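Local structure of enoyl-CoA hydratase (3PE8) at residues D90-V95 against L205-H210; T16-T21 against D53-I58; S141-Q146 against G219-E224. The protein probably catalyses the reversible addition of water across the 2,3 double bond of enoyl-CoA thioesters, as a zinc-binding member of the crotonase family. One frame throughout, in Å; residues are numbered along the deposited sequence. Where two conformers were deposited one is given.

Contact 1 (D90-V95 against L205-H210); sequences DMTKPV and LLDSYH
Leu206 reaches from its helix into the bend of the chain at Thr92 to Pro94, and it can be followed outward atom by atom. Its CB sits 3.8 Å from Thr92 O. CG lies anti to the backbone N (chi1 -174°), which carries the branch away from the helix, and it too passes near that carbonyl. The CD2 methyl then does most of the touching: it is 3.5 Å from Pro94 CA, close to Lys93 C, and equally far from the CB, CG and CD atoms of the proline ring. Thr92 O, packed against this leucine, is buried and has no polar partner in the model.

One turn on, His210 brings the edge of its ring to the other segment. Its ND1 makes a weak, bent hydrogen bond to Met91 O at 2.9 Å, with only 120° at the hydrogen, while NE2 bonds to Asp115, which also holds the backbone N of Val95. Next to Leu206, Asp207 is met by the CG2 methyl of Thr92, 3.7 Å from Asp207 CG. In the Asp90 conformer given (a second was deposited, so the detail is doubtful), its OD1 comes 4.5 Å from Asp207 OD1, and a water donates to Asp90 OD2 and Asp207 OD1.

In this way the long C-terminal helix 199-234 is laid against the loop leading into strand 95-99, at a subunit interface where Leu158 of the second subunit also packs on Pro94. A C-terminal helical region that covers the core and joins subunits is a hallmark of the crotonase fold.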
ATOM      1  N   ASP A  90     -13.663 -17.386   4.710  1.00 19.34           N
ATOM      2  CA  ASP A  90     -12.245 -17.685   4.692  0.70 19.14           C
ATOM      3  C   ASP A  90     -12.079 -19.202   4.643  1.00 18.39           C
ATOM      4  O   ASP A  90     -12.665 -19.932   5.447  1.00 19.20           O
ATOM      5  CB  ASP A  90     -11.540 -17.128   5.930  0.70 21.17           C
ATOM      6  CG  ASP A  90     -10.028 -17.339   5.890  0.70 23.84           C
ATOM      7  OD1 ASP A  90      -9.426 -17.238   4.806  0.70 28.72           O
ATOM      8  OD2 ASP A  90      -9.439 -17.568   6.971  0.70 31.59           O
ATOM      9  N   MET A  91     -11.285 -19.670   3.698  1.00 16.88           N
ATOM     10  CA  MET A  91     -11.096 -21.101   3.470  1.00 15.72           C
ATOM     11  C   MET A  91      -9.613 -21.341   3.232  1.00 15.33           C
ATOM     12  O   MET A  91      -8.934 -20.508   2.628  1.00 15.94           O
ATOM     13  CB  MET A  91     -11.904 -21.547   2.253  1.00 15.28           C
ATOM     14  CG  MET A  91     -13.412 -21.494   2.480  1.00 17.63           C
ATOM     15  SD  MET A  91     -14.260 -22.065   1.014  1.00 16.88           S
ATOM     16  CE  MET A  91     -13.944 -23.842   1.112  1.00 15.66           C
ATOM     17  N   THR A  92      -9.121 -22.492   3.677  1.00 14.58           N
ATOM     18  CA  THR A  92      -7.765 -22.922   3.351  1.00 13.59           C
ATOM     19  C   THR A  92      -7.773 -24.119   2.429  1.00 13.20           C
ATOM     20  O   THR A  92      -6.710 -24.516   1.951  1.00 14.26           O
ATOM     21  CB  THR A  92      -6.964 -23.264   4.580  1.00 15.00           C
ATOM     22  OG1 THR A  92      -7.528 -24.411   5.237  1.00 15.40           O
ATOM     23  CG2 THR A  92      -6.895 -22.049   5.533  1.00 15.31           C
ATOM     24  N   LYS A  93      -8.947 -24.705   2.182  1.00 12.50           N
ATOM     25  CA  LYS A  93      -9.080 -25.814   1.220  1.00 12.01           C
ATOM     26  C   LYS A  93      -9.375 -25.243  -0.178  1.00 11.61           C
ATOM     27  O   LYS A  93     -10.203 -24.359  -0.321  1.00 12.08           O
ATOM     28  CB  LYS A  93     -10.202 -26.753   1.668  1.00 12.17           C
ATOM     29  CG  LYS A  93      -9.927 -27.398   3.032  1.00 13.65           C
ATOM     30  CD  LYS A  93     -10.987 -28.352   3.457  1.00 15.92           C
ATOM     31  CE  LYS A  93     -10.731 -28.843   4.859  1.00 13.64           C
ATOM     32  NZ  LYS A  93     -11.870 -29.668   5.346  1.00 15.14           N
ATOM     33  N   PRO A  94      -8.741 -25.787  -1.217  1.00 11.15           N
ATOM     34  CA  PRO A  94      -8.934 -25.238  -2.527  1.00 11.34           C
ATOM     35  C   PRO A  94     -10.344 -25.389  -3.082  1.00 10.61           C
ATOM     36  O   PRO A  94     -10.972 -26.418  -2.891  1.00 10.55           O
ATOM     37  CB  PRO A  94      -7.990 -26.056  -3.403  1.00 11.76           C
ATOM     38  CG  PRO A  94      -7.050 -26.697  -2.514  1.00 14.60           C
ATOM     39  CD  PRO A  94      -7.673 -26.796  -1.185  1.00 11.83           C
ATOM     40  N   VAL A  95     -10.801 -24.357  -3.788  1.00  9.43           N
ATOM     41  CA  VAL A  95     -12.099 -24.324  -4.460  1.00  8.79           C
ATOM     42  C   VAL A  95     -11.880 -24.181  -5.962  1.00  9.17           C
ATOM     43  O   VAL A  95     -11.291 -23.205  -6.426  1.00  9.60           O
ATOM     44  CB  VAL A  95     -12.991 -23.160  -3.981  1.00  9.78           C
ATOM     45  CG1 VAL A  95     -14.338 -23.165  -4.732  1.00 10.87           C
ATOM     46  CG2 VAL A  95     -13.263 -23.289  -2.470  1.00 10.79           C
ATOM     47  N   LEU A 205      -0.008 -23.290   2.251  1.00 11.42           N
ATOM     48  CA  LEU A 205       0.373 -22.505   1.088  1.00 12.27           C
ATOM     49  C   LEU A 205      -0.830 -21.726   0.563  1.00 11.26           C
ATOM     50  O   LEU A 205      -0.718 -20.534   0.261  1.00 10.63           O
ATOM     51  CB  LEU A 205       1.017 -23.357   0.003  1.00 13.78           C
ATOM     52  CG  LEU A 205       1.529 -22.547  -1.190  1.00 16.99           C
ATOM     53  CD1 LEU A 205       2.341 -21.251  -0.879  1.00 18.20           C
ATOM     54  CD2 LEU A 205       2.334 -23.465  -2.111  1.00 19.31           C
ATOM     55  N   LEU A 206      -2.003 -22.354   0.483  1.00 10.59           N
ATOM     56  CA  LEU A 206      -3.200 -21.617   0.009  1.00  9.88           C
ATOM     57  C   LEU A 206      -3.627 -20.491   0.982  1.00 10.88           C
ATOM     58  O   LEU A 206      -3.999 -19.407   0.567  1.00 10.98           O
ATOM     59  CB  LEU A 206      -4.365 -22.556  -0.321  1.00  9.69           C
ATOM     60  CG  LEU A 206      -5.562 -21.859  -0.946  1.00 10.07           C
ATOM     61  CD1 LEU A 206      -5.169 -21.123  -2.262  1.00 11.20           C
ATOM     62  CD2 LEU A 206      -6.684 -22.854  -1.215  1.00 11.19           C
ATOM     63  N   ASP A 207      -3.536 -20.754   2.290  1.00 11.68           N
ATOM     64  CA  ASP A 207      -3.791 -19.710   3.271  1.00 12.63           C
ATOM     65  C   ASP A 207      -2.870 -18.532   3.026  1.00 12.25           C
ATOM     66  O   ASP A 207      -3.299 -17.377   3.061  1.00 12.82           O
ATOM     67  CB  ASP A 207      -3.620 -20.276   4.670  1.00 13.43           C
ATOM     68  CG  ASP A 207      -4.276 -19.440   5.771  1.00 17.63           C
ATOM     69  OD1 ASP A 207      -5.229 -18.663   5.535  1.00 18.64           O
ATOM     70  OD2 ASP A 207      -3.810 -19.635   6.929  1.00 23.31           O
ATOM     71  N   SER A 208      -1.608 -18.822   2.744  1.00 11.36           N
ATOM     72  CA  SER A 208      -0.672 -17.761   2.478  1.00 11.85           C
ATOM     73  C   SER A 208      -1.011 -16.982   1.197  1.00 11.10           C
ATOM     74  O   SER A 208      -1.000 -15.739   1.189  1.00 10.83           O
ATOM     75  CB  SER A 208       0.764 -18.290   2.454  1.00 12.13           C
ATOM     76  OG  SER A 208       1.646 -17.198   2.315  1.00 14.36           O
ATOM     77  N   TYR A 209      -1.335 -17.688   0.113  1.00 10.08           N
ATOM     78  CA  TYR A 209      -1.768 -17.014  -1.107  1.00 10.37           C
ATOM     79  C   TYR A 209      -2.988 -16.108  -0.813  1.00  9.93           C
ATOM     80  O   TYR A 209      -3.070 -15.005  -1.309  1.00 10.72           O
ATOM     81  CB  TYR A 209      -2.181 -18.037  -2.165  1.00  9.88           C
ATOM     82  CG  TYR A 209      -1.069 -18.593  -3.065  1.00  9.93           C
ATOM     83  CD1 TYR A 209      -0.215 -17.753  -3.731  1.00 11.41           C
ATOM     84  CD2 TYR A 209      -0.973 -19.960  -3.359  1.00 13.36           C
ATOM     85  CE1 TYR A 209       0.763 -18.234  -4.588  1.00 11.76           C
ATOM     86  CE2 TYR A 209      -0.002 -20.444  -4.217  1.00 12.90           C
ATOM     87  CZ  TYR A 209       0.875 -19.587  -4.832  1.00 11.49           C
ATOM     88  OH  TYR A 209       1.851 -20.030  -5.744  1.00 12.65           O
ATOM     89  N   HIS A 210      -3.938 -16.597  -0.011  1.00  9.86           N
ATOM     90  CA  HIS A 210      -5.090 -15.814   0.320  1.00 10.83           C
ATOM     91  C   HIS A 210      -4.741 -14.563   1.135  1.00 10.61           C
ATOM     92  O   HIS A 210      -5.310 -13.486   0.920  1.00 11.89           O
ATOM     93  CB  HIS A 210      -6.106 -16.654   1.110  1.00 11.65           C
ATOM     94  CG  HIS A 210      -6.817 -17.694   0.305  1.00 11.86           C
ATOM     95  ND1 HIS A 210      -7.600 -18.662   0.888  1.00 13.85           N
ATOM     96  CD2 HIS A 210      -6.876 -17.912  -1.032  1.00 11.36           C
ATOM     97  CE1 HIS A 210      -8.125 -19.426  -0.060  1.00 12.95           C
ATOM     98  NE2 HIS A 210      -7.708 -18.985  -1.236  1.00 11.20           N
TER
HETATM   99  O   HOH W   1      -7.382 -18.316   3.737  1.00 14.65           O
HETATM  100  O   HOH W   2      -7.086 -18.547   7.479  1.00 34.76           O

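Contact 2 (T16-T21 against D53-I58); sequences TDRVRT and DVDVVI
Arg18 and Asp55 meet side-on: NE bonds to Asp55 OD2 and NH2 to Asp55 OD1, both at 2.9 Å and both nearly straight. The carboxylate oxygens lie in the guanidinium plane, yet the two planes are 58° apart, and both oxygens are approached from above the carboxylate plane. A bend at chi3 (54°) turns the arginine head so that NE and NH2 both face the carboxylate. One face of that head lies over Asp53 O, and a water bridges NH1 to Asp53 OD1. Asp55 OD1 has a second cationic partner in Arg203, so this carboxylate links the turn to helix 199-234.

Arg20 is set quite differently. It crosses Val54 at about a right angle, with the CG2 methyl of the valine against one face of its guanidinium, 3.5 Å from CZ. Its NE bonds to Thr15 OG1, and NH2 forms a salt bridge with Asp51.

On the other face of the sheet Val19 and Ile58 slant across each other, CG1 to CD1 at 3.6 Å, and Thr21 lies beside Ile58, pointing the same way. Helix 183-195 covers this face, with Ala191 on Val19 and Leu184 on Ile58.

The backbones run as neighbouring parallel strands. Arg18 O accepts from Asp55 N at 2.8 Å, then Arg20 N donates to Val56 O and Ile58 N to Arg20 O. A type I' turn from Thr16 to Val19 leads in from antiparallel strand 11-16. Strand 19-24, helix 35-50 and strand 56-61 form a beta-alpha-beta crossover, part of the crotonase spiral core of repeated beta-beta-alpha units.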
ATOM      1  N   THR A  16     -16.812 -37.459  -2.819  1.00 12.97           N
ATOM      2  CA  THR A  16     -16.208 -38.661  -3.437  1.00 13.35           C
ATOM      3  C   THR A  16     -14.695 -38.437  -3.486  1.00 12.14           C
ATOM      4  O   THR A  16     -14.254 -37.386  -3.969  1.00 12.83           O
ATOM      5  CB  THR A  16     -16.750 -38.876  -4.873  1.00 14.04           C
ATOM      6  OG1 THR A  16     -18.172 -39.084  -4.834  1.00 16.37           O
ATOM      7  CG2 THR A  16     -16.104 -40.096  -5.559  1.00 16.31           C
ATOM      8  N   ASP A  17     -13.919 -39.388  -2.951  1.00 13.05           N
ATOM      9  CA  ASP A  17     -12.465 -39.321  -3.022  1.00 12.57           C
ATOM     10  C   ASP A  17     -11.921 -38.018  -2.438  1.00 12.38           C
ATOM     11  O   ASP A  17     -10.950 -37.401  -2.959  1.00 12.78           O
ATOM     12  CB  ASP A  17     -11.987 -39.580  -4.455  1.00 12.91           C
ATOM     13  CG  ASP A  17     -12.330 -40.959  -4.952  1.00 15.30           C
ATOM     14  OD1 ASP A  17     -12.740 -41.809  -4.149  1.00 15.89           O
ATOM     15  OD2 ASP A  17     -12.201 -41.167  -6.185  1.00 16.62           O
ATOM     16  N   ARG A  18     -12.576 -37.610  -1.343  1.00 12.39           N
ATOM     17  CA  ARG A  18     -12.190 -36.444  -0.537  1.00 13.21           C
ATOM     18  C   ARG A  18     -12.436 -35.126  -1.230  1.00 12.33           C
ATOM     19  O   ARG A  18     -11.910 -34.096  -0.826  1.00 12.95           O
ATOM     20  CB  ARG A  18     -10.767 -36.583   0.024  1.00 13.82           C
ATOM     21  CG  ARG A  18     -10.543 -37.910   0.796  1.00 15.51           C
ATOM     22  CD  ARG A  18      -9.197 -37.941   1.531  1.00 16.00           C
ATOM     23  NE  ARG A  18      -9.058 -36.770   2.402  1.00 17.74           N
ATOM     24  CZ  ARG A  18      -9.611 -36.627   3.604  1.00 19.91           C
ATOM     25  NH1 ARG A  18     -10.317 -37.605   4.176  1.00 21.59           N
ATOM     26  NH2 ARG A  18      -9.444 -35.479   4.248  1.00 22.57           N
ATOM     27  N   VAL A  19     -13.260 -35.170  -2.284  1.00 10.80           N
ATOM     28  CA  VAL A  19     -13.645 -33.984  -3.032  1.00 10.33           C
ATOM     29  C   VAL A  19     -15.137 -33.748  -2.887  1.00 11.52           C
ATOM     30  O   VAL A  19     -15.930 -34.646  -3.147  1.00 12.37           O
ATOM     31  CB  VAL A  19     -13.252 -34.124  -4.518  1.00 11.58           C
ATOM     32  CG1 VAL A  19     -13.676 -32.845  -5.317  1.00 12.31           C
ATOM     33  CG2 VAL A  19     -11.738 -34.414  -4.675  1.00 12.78           C
ATOM     34  N   ARG A  20     -15.511 -32.542  -2.433  1.00 11.19           N
ATOM     35  CA  ARG A  20     -16.928 -32.209  -2.255  1.00 11.97           C
ATOM     36  C   ARG A  20     -17.350 -31.323  -3.412  1.00 11.68           C
ATOM     37  O   ARG A  20     -16.775 -30.260  -3.616  1.00 10.49           O
ATOM     38  CB  ARG A  20     -17.189 -31.486  -0.947  1.00 13.11           C
ATOM     39  CG  ARG A  20     -18.698 -31.168  -0.801  1.00 14.64           C
ATOM     40  CD  ARG A  20     -19.118 -30.982   0.596  1.00 16.26           C
ATOM     41  NE  ARG A  20     -18.948 -32.198   1.374  1.00 14.96           N
ATOM     42  CZ  ARG A  20     -19.017 -32.227   2.687  1.00 17.49           C
ATOM     43  NH1 ARG A  20     -19.257 -31.093   3.363  1.00 19.40           N
ATOM     44  NH2 ARG A  20     -18.846 -33.382   3.347  1.00 19.00           N
ATOM     45  N   THR A  21     -18.338 -31.785  -4.179  1.00 11.06           N
ATOM     46  CA  THR A  21     -18.886 -31.016  -5.267  1.00 10.95           C
ATOM     47  C   THR A  21     -20.180 -30.364  -4.802  1.00 10.45           C
ATOM     48  O   THR A  21     -21.093 -31.052  -4.291  1.00 11.55           O
ATOM     49  CB  THR A  21     -19.146 -31.905  -6.502  1.00 12.25           C
ATOM     50  OG1 THR A  21     -17.940 -32.595  -6.902  1.00 13.83           O
ATOM     51  CG2 THR A  21     -19.658 -31.056  -7.695  1.00 11.94           C
ATOM     52  N   ASP A  53     -13.396 -34.848   6.372  1.00 21.35           N
ATOM     53  CA  ASP A  53     -13.523 -35.778   5.246  1.00 21.36           C
ATOM     54  C   ASP A  53     -13.289 -35.104   3.877  1.00 19.66           C
ATOM     55  O   ASP A  53     -13.236 -35.808   2.854  1.00 19.89           O
ATOM     56  CB  ASP A  53     -14.896 -36.452   5.255  1.00 22.63           C
ATOM     57  CG  ASP A  53     -15.126 -37.315   6.514  1.00 27.72           C
ATOM     58  OD1 ASP A  53     -14.159 -37.888   7.053  1.00 29.06           O
ATOM     59  OD2 ASP A  53     -16.290 -37.393   6.959  1.00 30.02           O
ATOM     60  N   VAL A  54     -13.088 -33.787   3.869  1.00 16.79           N
ATOM     61  CA  VAL A  54     -13.000 -33.022   2.609  1.00 14.95           C
ATOM     62  C   VAL A  54     -11.646 -32.344   2.471  1.00 13.76           C
ATOM     63  O   VAL A  54     -11.184 -31.651   3.392  1.00 14.44           O
ATOM     64  CB  VAL A  54     -14.096 -31.941   2.575  1.00 14.57           C
ATOM     65  CG1 VAL A  54     -13.962 -31.042   1.309  1.00 15.21           C
ATOM     66  CG2 VAL A  54     -15.497 -32.600   2.663  1.00 15.02           C
ATOM     67  N   ASP A  55     -10.998 -32.555   1.335  1.00 13.14           N
ATOM     68  CA  ASP A  55      -9.752 -31.832   1.029  1.00 13.32           C
ATOM     69  C   ASP A  55      -9.925 -30.700   0.021  1.00 11.89           C
ATOM     70  O   ASP A  55      -9.176 -29.725   0.053  1.00 12.49           O
ATOM     71  CB  ASP A  55      -8.679 -32.776   0.487  1.00 14.40           C
ATOM     72  CG  ASP A  55      -8.098 -33.678   1.533  1.00 17.43           C
ATOM     73  OD1 ASP A  55      -8.170 -33.388   2.764  1.00 18.76           O
ATOM     74  OD2 ASP A  55      -7.557 -34.706   1.099  1.00 18.74           O
ATOM     75  N   VAL A  56     -10.847 -30.874  -0.926  1.00 11.32           N
ATOM     76  CA  VAL A  56     -11.003 -29.995  -2.092  1.00  9.89           C
ATOM     77  C   VAL A  56     -12.490 -29.833  -2.387  1.00  9.76           C
ATOM     78  O   VAL A  56     -13.283 -30.771  -2.162  1.00 10.49           O
ATOM     79  CB  VAL A  56     -10.278 -30.565  -3.373  1.00 10.00           C
ATOM     80  CG1 VAL A  56     -10.493 -29.693  -4.609  1.00 10.11           C
ATOM     81  CG2 VAL A  56      -8.762 -30.743  -3.096  1.00 10.94           C
ATOM     82  N   VAL A  57     -12.881 -28.620  -2.791  1.00  9.60           N
ATOM     83  CA  VAL A  57     -14.251 -28.320  -3.210  1.00  9.61           C
ATOM     84  C   VAL A  57     -14.293 -28.028  -4.722  1.00  9.75           C
ATOM     85  O   VAL A  57     -13.408 -27.301  -5.240  1.00  9.54           O
ATOM     86  CB  VAL A  57     -14.828 -27.094  -2.440  1.00  9.62           C
ATOM     87  CG1 VAL A  57     -16.235 -26.756  -2.928  1.00 11.84           C
ATOM     88  CG2 VAL A  57     -14.885 -27.364  -0.908  1.00 11.16           C
ATOM     89  N   ILE A  58     -15.299 -28.578  -5.413  1.00  9.47           N
ATOM     90  CA  ILE A  58     -15.657 -28.161  -6.771  1.00  9.42           C
ATOM     91  C   ILE A  58     -16.997 -27.455  -6.715  1.00  9.57           C
ATOM     92  O   ILE A  58     -17.949 -28.011  -6.143  1.00 11.22           O
ATOM     93  CB  ILE A  58     -15.732 -29.384  -7.748  1.00  9.55           C
ATOM     94  CG1 ILE A  58     -14.374 -30.080  -7.847  1.00 10.02           C
ATOM     95  CG2 ILE A  58     -16.258 -28.962  -9.142  1.00  8.64           C
ATOM     96  CD1 ILE A  58     -14.399 -31.421  -8.569  1.00 10.33           C
TER
HETATM   97  O   HOH W   3     -11.557 -38.173   6.735  1.00 21.99           O

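Contact 3 (S141-Q146 against G219-E224); sequences SVRLPQ and GALWAE
Helix 141-146 and helix 219-224 run at 128° to one another, their axes 9.8 Å apart at closest approach. The backbones come nearest at Val142 and Ala220, 6.2 Å between their CA atoms, where the small alanine lets the valine in close. Pro145 lacks an amide hydrogen, and the first helix is kinked there.

Val142 points at the second helix. Its CG2, anti to the carbonyl carbon, lies 3.5 Å from Ala220 CB and near Ala220 O, while CG1 also touches the alanine methyl. Leu221 flanks the same valine: its CD2 is 3.9 Å from Val142 CG2. The other leucine methyl, CD1, comes 4.0 Å from Arg143 NH2, the arginine having reached across at about a right angle to the leucine.

This is an all-helical part of the crotonase fold, where the long helix 199-234 crosses the short helix 140-148 at the border between subunits; Ile212 of the third subunit packs on Ser141, and Trp222 of the fourth on Leu221. It also adjoins the metal site, for the side chain of Glu224 comes about 5 Å from that of Glu109, which binds zinc together with His129.

Glu224 stretches out from its helix to Ser141, and its OE2 takes two hydrogen bonds there. Ser141 N arrives nearly in line with the C-O bond, 3.0 Å from Glu224 OE2; Ser141 OG donates to the same oxygen at 2.7 Å from the anti side, 16° out of the carboxylate plane. With chi1 at 63°, the serine hydroxyl stands on the side of the glutamate. The remaining oxygen, OE1, accepts from Gly139 N, just before the segment.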
ATOM      1  N   SER A 141     -15.195  -5.465  -9.508  1.00 10.01           N
ATOM      2  CA  SER A 141     -14.376  -4.370 -10.023  1.00  9.89           C
ATOM      3  C   SER A 141     -12.901  -4.459  -9.593  1.00  9.48           C
ATOM      4  O   SER A 141     -12.036  -3.779 -10.156  1.00  9.87           O
ATOM      5  CB  SER A 141     -14.992  -3.011  -9.677  1.00 12.24           C
ATOM      6  OG  SER A 141     -15.068  -2.765  -8.294  1.00 12.96           O
ATOM      7  N   VAL A 142     -12.632  -5.329  -8.632  1.00  9.86           N
ATOM      8  CA  VAL A 142     -11.277  -5.619  -8.190  1.00  9.65           C
ATOM      9  C   VAL A 142     -10.741  -6.879  -8.880  1.00  9.01           C
ATOM     10  O   VAL A 142      -9.652  -6.870  -9.458  1.00  8.98           O
ATOM     11  CB  VAL A 142     -11.215  -5.791  -6.679  1.00 11.08           C
ATOM     12  CG1 VAL A 142      -9.783  -6.098  -6.216  1.00 11.74           C
ATOM     13  CG2 VAL A 142     -11.773  -4.481  -6.035  1.00 12.36           C
ATOM     14  N   ARG A 143     -11.524  -7.956  -8.813  1.00  7.86           N
ATOM     15  CA  ARG A 143     -11.032  -9.238  -9.295  1.00  7.85           C
ATOM     16  C   ARG A 143     -11.104  -9.426 -10.808  1.00  7.50           C
ATOM     17  O   ARG A 143     -10.319 -10.211 -11.347  1.00  8.19           O
ATOM     18  CB  ARG A 143     -11.726 -10.401  -8.586  1.00  8.40           C
ATOM     19  CG  ARG A 143     -11.536 -10.404  -7.082  1.00  8.34           C
ATOM     20  CD  ARG A 143     -11.928 -11.735  -6.409  1.00  9.81           C
ATOM     21  NE  ARG A 143     -11.678 -11.588  -4.985  1.00 10.66           N
ATOM     22  CZ  ARG A 143     -12.555 -11.133  -4.088  1.00 10.98           C
ATOM     23  NH1 ARG A 143     -13.828 -10.921  -4.407  1.00 10.44           N
ATOM     24  NH2 ARG A 143     -12.143 -10.906  -2.836  1.00 13.63           N
ATOM     25  N   LEU A 144     -12.020  -8.766 -11.488  1.00  7.42           N
ATOM     26  CA  LEU A 144     -12.086  -8.922 -12.963  1.00  7.16           C
ATOM     27  C   LEU A 144     -10.837  -8.362 -13.614  1.00  8.07           C
ATOM     28  O   LEU A 144     -10.153  -9.086 -14.339  1.00  8.84           O
ATOM     29  CB  LEU A 144     -13.396  -8.427 -13.545  1.00  7.96           C
ATOM     30  CG  LEU A 144     -13.593  -8.775 -15.017  1.00  6.99           C
ATOM     31  CD1 LEU A 144     -13.603 -10.294 -15.297  1.00  9.32           C
ATOM     32  CD2 LEU A 144     -14.850  -8.084 -15.517  1.00  7.84           C
ATOM     33  N   PRO A 145     -10.416  -7.118 -13.303  1.00  8.60           N
ATOM     34  CA  PRO A 145      -9.101  -6.704 -13.900  1.00  8.87           C
ATOM     35  C   PRO A 145      -7.926  -7.569 -13.455  1.00 10.15           C
ATOM     36  O   PRO A 145      -7.013  -7.828 -14.229  1.00 10.32           O
ATOM     37  CB  PRO A 145      -8.914  -5.262 -13.436  1.00 10.15           C
ATOM     38  CG  PRO A 145     -10.187  -4.882 -12.825  1.00 11.25           C
ATOM     39  CD  PRO A 145     -11.043  -6.032 -12.537  1.00  8.45           C
ATOM     40  N   GLN A 146      -7.950  -8.024 -12.202  1.00  8.50           N
ATOM     41  CA  GLN A 146      -6.913  -8.906 -11.671  1.00  9.70           C
ATOM     42  C   GLN A 146      -6.756 -10.197 -12.486  1.00  8.92           C
ATOM     43  O   GLN A 146      -5.617 -10.680 -12.683  1.00 12.17           O
ATOM     44  CB  GLN A 146      -7.214  -9.235 -10.209  1.00  9.08           C
ATOM     45  CG  GLN A 146      -6.254 -10.112  -9.537  1.00 10.10           C
ATOM     46  CD  GLN A 146      -6.682 -10.527  -8.154  1.00 14.08           C
ATOM     47  OE1 GLN A 146      -7.846 -10.859  -7.928  1.00 12.71           O
ATOM     48  NE2 GLN A 146      -5.738 -10.495  -7.200  1.00 14.12           N
ATOM     49  N   GLY A 219      -7.730  -2.449  -0.048  1.00 14.02           N
ATOM     50  CA  GLY A 219      -7.999  -1.027  -0.358  1.00 13.40           C
ATOM     51  C   GLY A 219      -8.945  -0.902  -1.530  1.00 12.07           C
ATOM     52  O   GLY A 219      -9.838  -0.031  -1.562  1.00 12.93           O
ATOM     53  N   ALA A 220      -8.707  -1.747  -2.526  1.00 11.55           N
ATOM     54  CA  ALA A 220      -9.588  -1.741  -3.683  1.00 10.45           C
ATOM     55  C   ALA A 220     -10.997  -2.174  -3.358  1.00 10.59           C
ATOM     56  O   ALA A 220     -11.973  -1.613  -3.895  1.00 11.25           O
ATOM     57  CB  ALA A 220      -8.986  -2.677  -4.786  1.00 10.60           C
ATOM     58  N   LEU A 221     -11.122  -3.211  -2.522  1.00 10.31           N
ATOM     59  CA  LEU A 221     -12.428  -3.675  -2.093  1.00 10.84           C
ATOM     60  C   LEU A 221     -13.195  -2.613  -1.306  1.00 11.63           C
ATOM     61  O   LEU A 221     -14.401  -2.481  -1.438  1.00 11.46           O
ATOM     62  CB  LEU A 221     -12.299  -4.990  -1.317  1.00 11.63           C
ATOM     63  CG  LEU A 221     -11.894  -6.173  -2.183  1.00 11.11           C
ATOM     64  CD1 LEU A 221     -11.356  -7.313  -1.332  1.00 11.55           C
ATOM     65  CD2 LEU A 221     -13.058  -6.649  -3.087  1.00 12.28           C
ATOM     66  N   TRP A 222     -12.496  -1.859  -0.470  1.00 10.83           N
ATOM     67  CA  TRP A 222     -13.108  -0.727   0.215  1.00 11.85           C
ATOM     68  C   TRP A 222     -13.610   0.316  -0.772  1.00 12.14           C
ATOM     69  O   TRP A 222     -14.720   0.777  -0.661  1.00 12.29           O
ATOM     70  CB  TRP A 222     -12.108  -0.079   1.164  1.00 12.24           C
ATOM     71  CG  TRP A 222     -12.721   1.065   1.976  1.00 12.34           C
ATOM     72  CD1 TRP A 222     -12.504   2.417   1.810  1.00 14.82           C
ATOM     73  CD2 TRP A 222     -13.726   0.957   3.011  1.00 12.81           C
ATOM     74  NE1 TRP A 222     -13.259   3.139   2.711  1.00 16.23           N
ATOM     75  CE2 TRP A 222     -14.023   2.265   3.444  1.00 13.12           C
ATOM     76  CE3 TRP A 222     -14.375  -0.119   3.637  1.00 15.42           C
ATOM     77  CZ2 TRP A 222     -14.941   2.522   4.461  1.00 15.81           C
ATOM     78  CZ3 TRP A 222     -15.298   0.151   4.663  1.00 15.46           C
ATOM     79  CH2 TRP A 222     -15.563   1.462   5.053  1.00 17.03           C
ATOM     80  N   ALA A 223     -12.784   0.670  -1.755  1.00 11.75           N
ATOM     81  CA  ALA A 223     -13.177   1.605  -2.780  1.00 12.12           C
ATOM     82  C   ALA A 223     -14.410   1.155  -3.561  1.00 11.21           C
ATOM     83  O   ALA A 223     -15.282   1.969  -3.836  1.00 12.65           O
ATOM     84  CB  ALA A 223     -12.015   1.882  -3.729  1.00 12.21           C
ATOM     85  N   GLU A 224     -14.477  -0.134  -3.874  1.00 10.93           N
ATOM     86  CA  GLU A 224     -15.633  -0.707  -4.571  1.00 10.89           C
ATOM     87  C   GLU A 224     -16.890  -0.510  -3.663  1.00 11.17           C
ATOM     88  O   GLU A 224     -17.964  -0.083  -4.150  1.00 12.66           O
ATOM     89  CB  GLU A 224     -15.410  -2.203  -4.860  1.00  9.93           C
ATOM     90  CG  GLU A 224     -16.663  -2.898  -5.391  1.00 10.69           C
ATOM     91  CD  GLU A 224     -16.499  -4.354  -5.626  1.00 12.71           C
ATOM     92  OE1 GLU A 224     -16.713  -5.152  -4.691  1.00 11.87           O
ATOM     93  OE2 GLU A 224     -16.150  -4.693  -6.784  1.00 12.82           O
TER

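Contacts 1 and 3 both use helix 199-234, whereas contact 2 joins two strands of the sheet. Contacts 2 and 3 are largely buried but lie on opposite sides of the chain's centre, about 30 Å apart between centres; contact 1 is only partly buried, and waters mediate much of its polar chemistry. Contact 2 relies on regular strand bonding with an ion pair at its outer end, while contact 3 combines apolar helix packing with a carboxylate oxygen gripped twice by one serine. Contacts 1 and 2 touch directly: Lys93 and Pro94 meet Val54, Asp55 and Val57. Other subunits reach contacts 1 and 3 but not contact 2, and contact 3 alone adjoins the zinc site.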